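Local coordinates for protein beta-2-microglobulin (Danio rerio, PDB 4M9O) that forms the light-chain component of class I major histocompatibility complexes, which present peptide antigens to the immune system, at residues T51-L56 / F64-S69. Sequence-based numbering, arbitrary orientation.
Sequences TKQTDL and FHLTKS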
ATOM      1  N   THR A  51       0.328  11.505   0.527  1.00 29.36           N
ATOM      2  CA  THR A  51       0.745  10.225   1.011  1.00 28.34           C
ATOM      3  C   THR A  51       2.147  10.363   1.552  1.00 27.60           C
ATOM      4  O   THR A  51       2.845  11.264   1.225  1.00 27.08           O
ATOM      5  CB  THR A  51       0.678   9.118  -0.052  1.00 27.78           C
ATOM      6  OG1 THR A  51       1.630   9.362  -1.046  1.00 29.85           O
ATOM      7  CG2 THR A  51      -0.649   9.043  -0.679  1.00 23.74           C
ATOM      8  N   LYS A  52       2.504   9.455   2.407  1.00 26.77           N
ATOM      9  CA  LYS A  52       3.791   9.379   3.018  1.00 26.90           C
ATOM     10  C   LYS A  52       4.433   8.052   2.669  1.00 26.77           C
ATOM     11  O   LYS A  52       3.789   7.054   2.689  1.00 26.70           O
ATOM     12  CB  LYS A  52       3.650   9.477   4.507  1.00 27.36           C
ATOM     13  CG  LYS A  52       3.057  10.749   4.987  1.00 33.35           C
ATOM     14  CD  LYS A  52       4.110  11.747   5.281  1.00 44.22           C
ATOM     15  CE  LYS A  52       3.605  13.198   5.276  1.00 48.92           C
ATOM     16  NZ  LYS A  52       4.633  14.158   5.715  1.00 48.42           N
ATOM     17  N   GLN A  53       5.702   8.075   2.335  1.00 25.19           N
ATOM     18  CA  GLN A  53       6.460   6.882   2.053  1.00 24.58           C
ATOM     19  C   GLN A  53       7.742   6.784   2.901  1.00 23.98           C
ATOM     20  O   GLN A  53       8.472   7.719   3.031  1.00 23.47           O
ATOM     21  CB  GLN A  53       6.748   6.783   0.554  1.00 25.26           C
ATOM     22  CG  GLN A  53       7.443   5.547   0.063  1.00 25.54           C
ATOM     23  CD  GLN A  53       7.521   5.499  -1.428  1.00 27.22           C
ATOM     24  OE1 GLN A  53       6.554   5.342  -2.091  1.00 32.70           O
ATOM     25  NE2 GLN A  53       8.649   5.699  -1.934  1.00 28.84           N
ATOM     26  N   THR A  54       7.975   5.627   3.477  1.00 22.55           N
ATOM     27  CA  THR A  54       9.195   5.384   4.211  1.00 22.82           C
ATOM     28  C   THR A  54      10.362   5.229   3.240  1.00 23.13           C
ATOM     29  O   THR A  54      10.166   4.958   2.119  1.00 22.74           O
ATOM     30  CB  THR A  54       9.103   4.180   5.188  1.00 22.08           C
ATOM     31  OG1 THR A  54       8.888   2.985   4.478  1.00 19.51           O
ATOM     32  CG2 THR A  54       7.995   4.377   6.189  1.00 22.17           C
ATOM     33  N   ASP A  55      11.562   5.478   3.703  1.00 24.49           N
ATOM     34  CA  ASP A  55      12.746   5.207   2.936  1.00 25.32           C
ATOM     35  C   ASP A  55      12.906   3.696   2.891  1.00 24.06           C
ATOM     36  O   ASP A  55      12.618   3.062   3.824  1.00 24.92           O
ATOM     37  CB  ASP A  55      13.953   5.902   3.510  1.00 26.31           C
ATOM     38  CG  ASP A  55      13.906   7.406   3.307  1.00 33.39           C
ATOM     39  OD1 ASP A  55      13.746   7.853   2.180  1.00 36.24           O
ATOM     40  OD2 ASP A  55      14.004   8.129   4.281  1.00 38.91           O
ATOM     41  N   LEU A  56      13.339   3.163   1.776  1.00 23.31           N
ATOM     42  CA  LEU A  56      13.448   1.738   1.586  1.00 22.61           C
ATOM     43  C   LEU A  56      14.365   1.137   2.632  1.00 21.13           C
ATOM     44  O   LEU A  56      15.415   1.634   2.859  1.00 22.29           O
ATOM     45  CB  LEU A  56      13.968   1.445   0.194  1.00 21.99           C
ATOM     46  CG  LEU A  56      14.178  -0.013  -0.173  1.00 23.86           C
ATOM     47  CD1 LEU A  56      12.934  -0.687  -0.571  1.00 19.50           C
ATOM     48  CD2 LEU A  56      15.215  -0.197  -1.160  1.00 25.39           C
ATOM     49  N   PHE A  64      14.088  -6.451   1.675  1.00 16.60           N
ATOM     50  CA  PHE A  64      13.745  -5.095   1.395  1.00 16.41           C
ATOM     51  C   PHE A  64      12.291  -4.858   1.815  1.00 17.41           C
ATOM     52  O   PHE A  64      11.476  -5.688   1.618  1.00 15.77           O
ATOM     53  CB  PHE A  64      13.937  -4.816  -0.097  1.00 16.39           C
ATOM     54  CG  PHE A  64      15.383  -4.790  -0.558  1.00 16.65           C
ATOM     55  CD1 PHE A  64      16.174  -3.728  -0.310  1.00 18.31           C
ATOM     56  CD2 PHE A  64      15.907  -5.804  -1.291  1.00 17.66           C
ATOM     57  CE1 PHE A  64      17.439  -3.713  -0.733  1.00 21.20           C
ATOM     58  CE2 PHE A  64      17.173  -5.759  -1.706  1.00 17.46           C
ATOM     59  CZ  PHE A  64      17.930  -4.735  -1.428  1.00 17.19           C
ATOM     60  N   HIS A  65      11.998  -3.713   2.389  1.00 16.36           N
ATOM     61  CA  HIS A  65      10.640  -3.327   2.651  1.00 18.83           C
ATOM     62  C   HIS A  65      10.342  -1.835   2.592  1.00 18.37           C
ATOM     63  O   HIS A  65      11.165  -1.031   2.859  1.00 17.78           O
ATOM     64  CB  HIS A  65      10.045  -3.976   3.902  1.00 19.10           C
ATOM     65  CG  HIS A  65      10.686  -3.555   5.167  1.00 22.40           C
ATOM     66  ND1 HIS A  65      10.274  -2.456   5.877  1.00 30.19           N
ATOM     67  CD2 HIS A  65      11.715  -4.076   5.849  1.00 25.19           C
ATOM     68  CE1 HIS A  65      11.013  -2.329   6.955  1.00 29.64           C
ATOM     69  NE2 HIS A  65      11.892  -3.306   6.964  1.00 31.82           N
ATOM     70  N   LEU A  66       9.130  -1.535   2.218  1.00 18.70           N
ATOM     71  CA  LEU A  66       8.662  -0.211   2.029  1.00 20.07           C
ATOM     72  C   LEU A  66       7.219  -0.076   2.490  1.00 19.57           C
ATOM     73  O   LEU A  66       6.446  -0.936   2.271  1.00 18.56           O
ATOM     74  CB  LEU A  66       8.764   0.087   0.550  1.00 20.73           C
ATOM     75  CG  LEU A  66       8.834   1.486   0.014  1.00 28.95           C
ATOM     76  CD1 LEU A  66      10.051   2.182   0.494  1.00 32.12           C
ATOM     77  CD2 LEU A  66       8.832   1.457  -1.491  1.00 31.57           C
ATOM     78  N   THR A  67       6.886   1.051   3.071  1.00 18.77           N
ATOM     79  CA  THR A  67       5.545   1.361   3.499  1.00 20.68           C
ATOM     80  C   THR A  67       5.010   2.699   2.987  1.00 20.64           C
ATOM     81  O   THR A  67       5.633   3.681   3.114  1.00 20.26           O
ATOM     82  CB  THR A  67       5.458   1.325   5.024  1.00 20.48           C
ATOM     83  OG1 THR A  67       5.768   0.027   5.475  1.00 23.35           O
ATOM     84  CG2 THR A  67       4.116   1.708   5.515  1.00 21.22           C
ATOM     85  N   LYS A  68       3.846   2.694   2.401  1.00 20.29           N
ATOM     86  CA  LYS A  68       3.177   3.897   2.005  1.00 20.79           C
ATOM     87  C   LYS A  68       1.882   4.076   2.802  1.00 20.22           C
ATOM     88  O   LYS A  68       1.132   3.174   2.927  1.00 19.78           O
ATOM     89  CB  LYS A  68       2.897   3.864   0.513  1.00 22.13           C
ATOM     90  CG  LYS A  68       2.191   4.997  -0.017  1.00 24.46           C
ATOM     91  CD  LYS A  68       3.123   5.824  -0.778  1.00 28.62           C
ATOM     92  CE  LYS A  68       2.594   6.254  -2.063  1.00 26.93           C
ATOM     93  NZ  LYS A  68       3.586   7.031  -2.716  1.00 25.98           N
ATOM     94  N   SER A  69       1.657   5.254   3.339  1.00 19.25           N
ATOM     95  CA  SER A  69       0.488   5.545   4.139  1.00 19.52           C
ATOM     96  C   SER A  69      -0.212   6.865   3.833  1.00 19.75           C
ATOM     97  O   SER A  69       0.379   7.735   3.310  1.00 18.20           O
ATOM     98  CB  SER A  69       0.823   5.526   5.600  1.00 20.21           C
ATOM     99  OG  SER A  69       1.878   6.353   5.875  1.00 22.67           O
TER
HETATM  100  O   HOH W   1       4.526   5.636   5.199  1.00 30.87           O
HETATM  101  O   HOH W   2      11.037   1.205   4.931  1.00 34.83           O
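Lys52 and Gln53 pair with Ser69 and Lys68 in an antiparallel beta hairpin at the margin of the immunoglobulin C1-set sandwich, where strand 52-59 forms one edge of a four-stranded sheet beside strand 63-72. Lys52 and Ser69 make a hydrogen-bonded pair: Lys52 N to Ser69 O and Ser69 N to Lys52 O both measure 2.9 Å. Gln53 and Lys68 follow as a non-hydrogen-bonded pair, and Thr54 N then reaches Thr67 O at 3.1 Å. Regular pairing is interrupted at Thr54-Asp55, to resume with the His65-Ala57 backbone bond, and the Thr54 side chain stands in for a backbone acceptor: with chi1 at 63°, OG1 sits between its own N and carbonyl carbon, where it receives Thr67 N at 3.1 Å with an N-H...O angle of 154°. The same hydroxyl donates to a water that in turn bonds to the carbonyls of Asp55 and His65, bridging the two strands at the irregularity. A second water joins Lys52 O, Thr67 O and Ser69 OG. Here Leu66 brings CD1 against the bulging backbone, 3.2 Å from Thr54 O and beside Leu56 CA, while Leu56 CD2 meets Phe64 CD1 obliquely at 3.8 Å. On the face shared with Gln53, the Lys68 chain bends at chi2 and chi3, laying CE against Thr51 OG1 and bringing NZ to Gln53 OE1 in a weak 3.5 Å bond; weak links to Glu40 and Ile39 O tie this amine to strand 38-43 of the other sheet. A leucine at Lys68 would probably leave Glu40 without its weak ion pair, and Gln53 OE1 and Ile39 O without their weak bonds. Side-chain hydroxyl and water thus replace regular backbone pairing where the edge strand is interrupted, keeping polar main-chain atoms bonded across the break.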